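Local coordinates for putative uncharacterized protein PH0594 (Pyrococcus horikoshii, PDB 4HXF) that forms a self-compartmentalizing hexameric serine protease, an acylaminoacyl peptidase whose multimerization contributes to the selection of its substrates, at residues I313-T318 with A323-W328; A319-E324 with L341-L346. All coordinates share one frame; numbering follows the deposited sequence. Where two conformers were deposited one is given.

Overall arrangement
After a short N-terminal segment the chain forms a seven-bladed beta-propeller and then an alpha/beta-hydrolase domain; both contacts belong to the last blade and to the passage between the two. Contact 1 pairs strand 312-317 with strand 324-328, closing the hairpin whose connecting loop includes residues 319-322. Contact 2 starts in this same loop and closes a longer one: after strands 324-328 and 332-334 the chain comes back to the hairpin end with helix 340-343. The contacts share Ala-323 and Glu-324, and their loops interleave, neither enclosing the other. Contact 1 thus holds the middle of the blade together, whereas contact 2 ties its hairpin loop to the segment leading toward strand 352-358 of the hydrolase sheet.

Contact 1: I313-T318 with A323-W328; sequences IYLKET and AELYLW
Tyr-314 turns its CG between its own N and carbonyl carbon (chi1 54°), which in this antiparallel hairpin of the last propeller blade brings its ring under CB of Tyr-326, 3.9 Å from the ring centroid; Tyr-326 carries CG beside its N (chi1 -65°), placing its own ring beside Lys-316. The rings are nearly parallel but slid apart and barely overlap. CB of Trp-328 meets the edge of the Tyr-314 ring. Lys-316 lays CE over the Tyr-326 face and brings NZ to 4.4 Å from that ring's centroid, an off-centre cation-pi contact; Glu-332 takes both this ammonium and the Tyr-314 OH. With an alanine for Tyr-326, CE and NZ of Lys-316 would probably lose the ring face they lie on, and two waters their hydroxyl partner. Four backbone hydrogen bonds join Tyr-314 with Tyr-326 and Lys-316 with Glu-324. Turned to the other face of the sheet, Ile-313, Leu-315, Leu-325 and Leu-327 interlock, CD2 of Leu-315 reaching CD1 of Leu-325 at 3.8 Å, and Ile-313, Leu-315 and Leu-325 also touch the first blade. One water bonds to Lys-316 O at 2.7 Å and to Tyr-326 OH at 2.8 Å.

Contact 2: A319-E324 with L341-L346; sequences ATRPAE and LIFKKL
The loop of residues 319-324 passes beside the short helix that holds Phe-343 without any backbone hydrogen bond between them, the CA atoms of Arg-321 and Phe-343 being the nearest pair at 8.2 Å. Phe-343 bridges this gap alone from the helix side, its side chain pointing at the loop, and three successive loop residues receive it. Arg-321 gives the closest touch: its CD sits over the ring face, 3.5 Å from CD1 of Phe-343, in a CH-pi contact offset toward the rim. Folds in the arginine chain at chi2 (-68°) and chi3 (-70°) bring this methylene over the ring. The guanidinium and ring planes are 3° apart, and the two groups slide past each other, NE of Arg-321 coming to 3.7 Å from CD1 of Phe-343. On the same side of the ring, Thr-320 O stands 3.8 Å from CE2 of Phe-343, and Pro-322 meets the ring obliquely, its CD lying 3.6 Å from CE1 of Phe-343.

The guanidinium is held by charge as well. Its NH1 bonds to Glu-324 OE1 at 3.0 Å, the oxygen lying in the guanidinium plane although the donor approaches from above the carboxylate plane. Asp-337 takes a second salt bridge from the same nitrogen. Glu-324, buried, is gripped at both oxygens: OE1 also accepts from the N of Asn-339, and OE2 is met by Thr-336 OG1 and the N of Tyr-338, which is likely to favour its charged form.

Phe-343 also meets the ring of Phe-14, from the segment ahead of strand 16-23. The contact lies where the loop between strands 312-317 and 324-328 faces helix 340-343, and that helix in turn packs through Ile-342 on Ile-165 of a neighbouring subunit, in its strand 163-171.

Contact 1: I313-T318 with A323-W328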
loop_
_atom_site.group_PDB
_atom_site.type_symbol
_atom_site.label_atom_id
_atom_site.label_comp_id
_atom_site.label_asym_id
_atom_site.label_seq_id
_atom_site.Cartn_x
_atom_site.Cartn_y
_atom_site.Cartn_z
ATOM N N ILE A 313 -41.003 -1.053 -26.616
ATOM C CA ILE A 313 -40.429 0.149 -25.976
ATOM C C ILE A 313 -39.295 0.671 -26.834
ATOM O O ILE A 313 -38.636 -0.110 -27.569
ATOM C CB ILE A 313 -40.000 -0.159 -24.565
ATOM C CG1 ILE A 313 -39.105 -1.359 -24.463
ATOM C CG2 ILE A 313 -41.230 -0.340 -23.657
ATOM C CD1 ILE A 313 -37.688 -1.179 -24.178
ATOM N N TYR A 314 -39.065 1.974 -26.711
ATOM C CA TYR A 314 -37.999 2.589 -27.487
ATOM C C TYR A 314 -37.512 3.859 -26.855
ATOM O O TYR A 314 -38.190 4.548 -26.128
ATOM C CB TYR A 314 -38.510 2.830 -28.929
ATOM C CG TYR A 314 -39.774 3.609 -29.101
ATOM C CD1 TYR A 314 -41.004 2.942 -29.163
ATOM C CD2 TYR A 314 -39.778 5.007 -29.235
ATOM C CE1 TYR A 314 -42.173 3.618 -29.331
ATOM C CE2 TYR A 314 -40.971 5.726 -29.429
ATOM C CZ TYR A 314 -42.168 4.999 -29.532
ATOM O OH TYR A 314 -43.322 5.663 -29.720
ATOM N N LEU A 315 -36.289 4.183 -27.217
ATOM C CA LEU A 315 -35.665 5.450 -26.768
ATOM C C LEU A 315 -35.761 6.451 -27.926
ATOM O O LEU A 315 -35.334 6.127 -29.043
ATOM C CB LEU A 315 -34.184 5.205 -26.484
ATOM C CG LEU A 315 -33.729 4.466 -25.247
ATOM C CD1 LEU A 315 -32.251 4.206 -25.138
ATOM C CD2 LEU A 315 -34.216 5.226 -23.959
ATOM N N LYS A 316 -36.294 7.653 -27.655
ATOM C CA LYS A 316 -36.477 8.694 -28.661
ATOM C C LYS A 316 -35.651 9.920 -28.190
ATOM O O LYS A 316 -35.808 10.367 -27.020
ATOM C CB LYS A 316 -37.916 9.045 -28.816
ATOM C CG LYS A 316 -38.123 10.230 -29.845
ATOM C CD LYS A 316 -39.307 11.107 -29.561
ATOM C CE LYS A 316 -40.628 10.370 -29.526
ATOM N NZ LYS A 316 -41.797 11.311 -29.402
ATOM N N GLU A 317 -34.741 10.380 -29.048
ATOM C CA GLU A 317 -34.031 11.620 -28.861
ATOM C C GLU A 317 -34.586 12.645 -29.863
ATOM O O GLU A 317 -35.041 12.264 -30.925
ATOM C CB GLU A 317 -32.567 11.327 -29.094
ATOM C CG GLU A 317 -31.608 12.425 -29.021
ATOM C CD GLU A 317 -30.218 11.924 -28.861
ATOM O OE1 GLU A 317 -29.367 12.458 -29.539
ATOM O OE2 GLU A 317 -29.930 11.001 -28.053
ATOM N N THR A 318 -34.458 13.942 -29.567
ATOM C CA THR A 318 -34.869 15.024 -30.441
ATOM C C THR A 318 -33.731 16.075 -30.506
ATOM O O THR A 318 -32.701 15.895 -29.867
ATOM C CB THR A 318 -36.159 15.699 -29.954
ATOM O OG1 THR A 318 -35.826 16.392 -28.723
ATOM C CG2 THR A 318 -37.263 14.612 -29.706
ATOM N N ALA A 323 -32.203 11.350 -25.216
ATOM C CA ALA A 323 -33.157 10.250 -25.256
ATOM C C ALA A 323 -33.915 10.101 -23.953
ATOM O O ALA A 323 -33.377 10.190 -22.853
ATOM C CB ALA A 323 -32.459 8.879 -25.552
ATOM N N GLU A 324 -35.188 9.799 -24.117
ATOM C CA GLU A 324 -36.034 9.308 -23.048
ATOM C C GLU A 324 -36.707 8.047 -23.555
ATOM O O GLU A 324 -36.820 7.813 -24.745
ATOM C CB GLU A 324 -37.114 10.346 -22.587
ATOM C CG GLU A 324 -36.599 11.652 -22.023
ATOM C CD GLU A 324 -36.006 11.593 -20.620
ATOM O OE1 GLU A 324 -35.383 12.608 -20.224
ATOM O OE2 GLU A 324 -36.181 10.563 -19.879
ATOM N N LEU A 325 -37.326 7.285 -22.656
ATOM C CA LEU A 325 -37.971 6.011 -23.001
ATOM C C LEU A 325 -39.440 6.218 -23.181
ATOM O O LEU A 325 -40.110 7.025 -22.462
ATOM C CB LEU A 325 -37.751 4.932 -21.917
ATOM C CG LEU A 325 -38.063 3.452 -22.224
ATOM C CD1 LEU A 325 -37.086 2.874 -23.269
ATOM C CD2 LEU A 325 -38.035 2.723 -20.842
ATOM N N TYR A 326 -39.915 5.506 -24.172
ATOM C CA TYR A 326 -41.316 5.458 -24.548
ATOM C C TYR A 326 -41.858 4.035 -24.781
ATOM O O TYR A 326 -41.131 3.051 -24.961
ATOM C CB TYR A 326 -41.466 6.179 -25.919
ATOM C CG TYR A 326 -41.163 7.651 -25.885
ATOM C CD1 TYR A 326 -39.841 8.094 -25.765
ATOM C CD2 TYR A 326 -42.163 8.590 -25.849
ATOM C CE1 TYR A 326 -39.561 9.436 -25.661
ATOM C CE2 TYR A 326 -41.900 9.963 -25.741
ATOM C CZ TYR A 326 -40.596 10.375 -25.671
ATOM O OH TYR A 326 -40.326 11.712 -25.531
ATOM N N LEU A 327 -43.141 3.922 -24.623
ATOM C CA LEU A 327 -43.852 2.635 -24.838
ATOM C C LEU A 327 -44.909 2.891 -25.965
ATOM O O LEU A 327 -45.483 3.959 -26.068
ATOM C CB LEU A 327 -44.508 2.180 -23.519
ATOM C CG LEU A 327 -45.635 1.124 -23.458
ATOM C CD1 LEU A 327 -45.178 -0.304 -23.649
ATOM C CD2 LEU A 327 -46.297 1.181 -22.085
ATOM N N TRP A 328 -45.136 1.907 -26.853
ATOM C CA TRP A 328 -46.153 2.056 -27.888
ATOM C C TRP A 328 -47.090 0.886 -27.736
ATOM O O TRP A 328 -46.642 -0.276 -27.705
ATOM C CB TRP A 328 -45.562 2.115 -29.334
ATOM C CG TRP A 328 -46.581 2.443 -30.415
ATOM C CD1 TRP A 328 -46.975 3.692 -30.902
ATOM C CD2 TRP A 328 -47.356 1.485 -31.157
ATOM N NE1 TRP A 328 -47.925 3.578 -31.880
ATOM C CE2 TRP A 328 -48.246 2.259 -32.041
ATOM C CE3 TRP A 328 -47.417 0.105 -31.170
ATOM C CZ2 TRP A 328 -49.122 1.644 -32.925
ATOM C CZ3 TRP A 328 -48.317 -0.507 -32.065
ATOM C CH2 TRP A 328 -49.136 0.252 -32.928
HETATM O O HOH W 1 -37.585 12.120 -25.990
HETATM O O HOH W 2 -41.662 13.246 -27.391
HETATM O O HOH W 3 -29.127 10.560 -25.063
#

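Contact 2: A319-E324 with L341-L346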
loop_
_atom_site.group_PDB
_atom_site.type_symbol
_atom_site.label_atom_id
_atom_site.label_comp_id
_atom_site.label_asym_id
_atom_site.label_seq_id
_atom_site.Cartn_x
_atom_site.Cartn_y
_atom_site.Cartn_z
ATOM N N ALA A 319 -33.874 17.105 -31.371
ATOM C CA ALA A 319 -32.867 18.157 -31.499
ATOM C C ALA A 319 -32.627 18.859 -30.162
ATOM O O ALA A 319 -31.512 19.327 -29.959
ATOM C CB ALA A 319 -33.258 19.207 -32.515
ATOM N N THR A 320 -33.658 18.860 -29.325
ATOM C CA THR A 320 -33.506 19.632 -28.085
ATOM C C THR A 320 -33.533 18.789 -26.795
ATOM O O THR A 320 -33.497 19.369 -25.730
ATOM C CB THR A 320 -34.586 20.731 -27.985
ATOM O OG1 THR A 320 -35.918 20.149 -27.956
ATOM C CG2 THR A 320 -34.454 21.721 -29.111
ATOM N N ARG A 321 -33.618 17.472 -26.861
ATOM C CA ARG A 321 -33.639 16.587 -25.669
ATOM C C ARG A 321 -32.860 15.300 -25.931
ATOM O O ARG A 321 -33.132 14.604 -26.906
ATOM C CB ARG A 321 -35.080 16.121 -25.301
ATOM C CG ARG A 321 -35.893 17.253 -24.606
ATOM C CD ARG A 321 -35.314 17.555 -23.218
ATOM N NE ARG A 321 -35.569 16.445 -22.263
ATOM C CZ ARG A 321 -36.642 16.315 -21.457
ATOM N NH1 ARG A 321 -36.835 15.195 -20.711
ATOM N NH2 ARG A 321 -37.534 17.311 -21.414
ATOM N N PRO A 322 -31.983 14.960 -25.027
ATOM C CA PRO A 322 -31.454 13.589 -25.019
ATOM C C PRO A 322 -32.551 12.597 -24.904
ATOM O O PRO A 322 -33.670 12.887 -24.455
ATOM C CB PRO A 322 -30.547 13.545 -23.773
ATOM C CG PRO A 322 -30.157 15.021 -23.510
ATOM C CD PRO A 322 -31.403 15.794 -23.930
ATOM N N ALA A 323 -32.203 11.350 -25.216
ATOM C CA ALA A 323 -33.157 10.250 -25.256
ATOM C C ALA A 323 -33.915 10.101 -23.953
ATOM O O ALA A 323 -33.377 10.190 -22.853
ATOM C CB ALA A 323 -32.459 8.879 -25.552
ATOM N N GLU A 324 -35.188 9.799 -24.117
ATOM C CA GLU A 324 -36.034 9.308 -23.048
ATOM C C GLU A 324 -36.707 8.047 -23.555
ATOM O O GLU A 324 -36.820 7.813 -24.745
ATOM C CB GLU A 324 -37.114 10.346 -22.587
ATOM C CG GLU A 324 -36.599 11.652 -22.023
ATOM C CD GLU A 324 -36.006 11.593 -20.620
ATOM O OE1 GLU A 324 -35.383 12.608 -20.224
ATOM O OE2 GLU A 324 -36.181 10.563 -19.879
ATOM N N LEU A 341 -36.525 18.071 -15.364
ATOM C CA LEU A 341 -36.310 19.169 -14.432
ATOM C C LEU A 341 -35.181 20.044 -14.859
ATOM O O LEU A 341 -35.270 21.280 -14.706
ATOM C CB LEU A 341 -36.158 18.668 -12.994
ATOM C CG LEU A 341 -37.304 17.801 -12.406
ATOM C CD1 LEU A 341 -37.045 17.400 -10.970
ATOM C CD2 LEU A 341 -38.626 18.566 -12.513
ATOM N N ILE A 342 -34.088 19.479 -15.355
ATOM C CA ILE A 342 -33.024 20.253 -15.961
ATOM C C ILE A 342 -33.537 21.145 -17.076
ATOM O O ILE A 342 -33.201 22.391 -17.160
ATOM C CB ILE A 342 -31.864 19.382 -16.441
ATOM C CG1 ILE A 342 -31.145 18.832 -15.211
ATOM C CG2 ILE A 342 -30.902 20.217 -17.318
ATOM C CD1 ILE A 342 -30.252 19.911 -14.518
ATOM N N PHE A 343 -34.277 20.580 -17.976
ATOM C CA PHE A 343 -34.659 21.343 -19.124
ATOM C C PHE A 343 -35.693 22.420 -18.875
ATOM O O PHE A 343 -35.814 23.323 -19.733
ATOM C CB PHE A 343 -34.938 20.491 -20.335
ATOM C CG PHE A 343 -33.655 20.011 -20.996
ATOM C CD1 PHE A 343 -33.161 18.753 -20.761
ATOM C CD2 PHE A 343 -32.970 20.825 -21.891
ATOM C CE1 PHE A 343 -31.974 18.310 -21.352
ATOM C CE2 PHE A 343 -31.781 20.364 -22.518
ATOM C CZ PHE A 343 -31.267 19.133 -22.231
ATOM N N LYS A 344 -36.449 22.337 -17.762
ATOM C CA LYS A 344 -37.270 23.457 -17.332
ATOM C C LYS A 344 -36.449 24.703 -17.061
ATOM O O LYS A 344 -36.993 25.789 -17.051
ATOM C CB LYS A 344 -38.078 23.066 -16.075
ATOM C CG LYS A 344 -39.332 22.317 -16.474
ATOM N N LYS A 345 -35.156 24.577 -16.778
ATOM C CA LYS A 345 -34.304 25.710 -16.437
ATOM C C LYS A 345 -33.283 26.074 -17.517
ATOM O O LYS A 345 -32.552 27.033 -17.387
ATOM C CB LYS A 345 -33.535 25.428 -15.126
ATOM C CG LYS A 345 -34.431 25.295 -13.883
ATOM C CD LYS A 345 -33.671 24.778 -12.659
ATOM C CE LYS A 345 -34.541 23.863 -11.753
ATOM N NZ LYS A 345 -35.672 24.506 -11.051
ATOM N N LEU A 346 -33.169 25.281 -18.563
ATOM C CA LEU A 346 -32.150 25.426 -19.494
ATOM C C LEU A 346 -32.828 25.675 -20.831
ATOM O O LEU A 346 -33.593 24.828 -21.355
ATOM C CB LEU A 346 -31.351 24.091 -19.592
ATOM C CG LEU A 346 -30.072 24.082 -20.318
ATOM C CD1 LEU A 346 -29.120 25.127 -19.734
ATOM C CD2 LEU A 346 -29.393 22.694 -20.317
#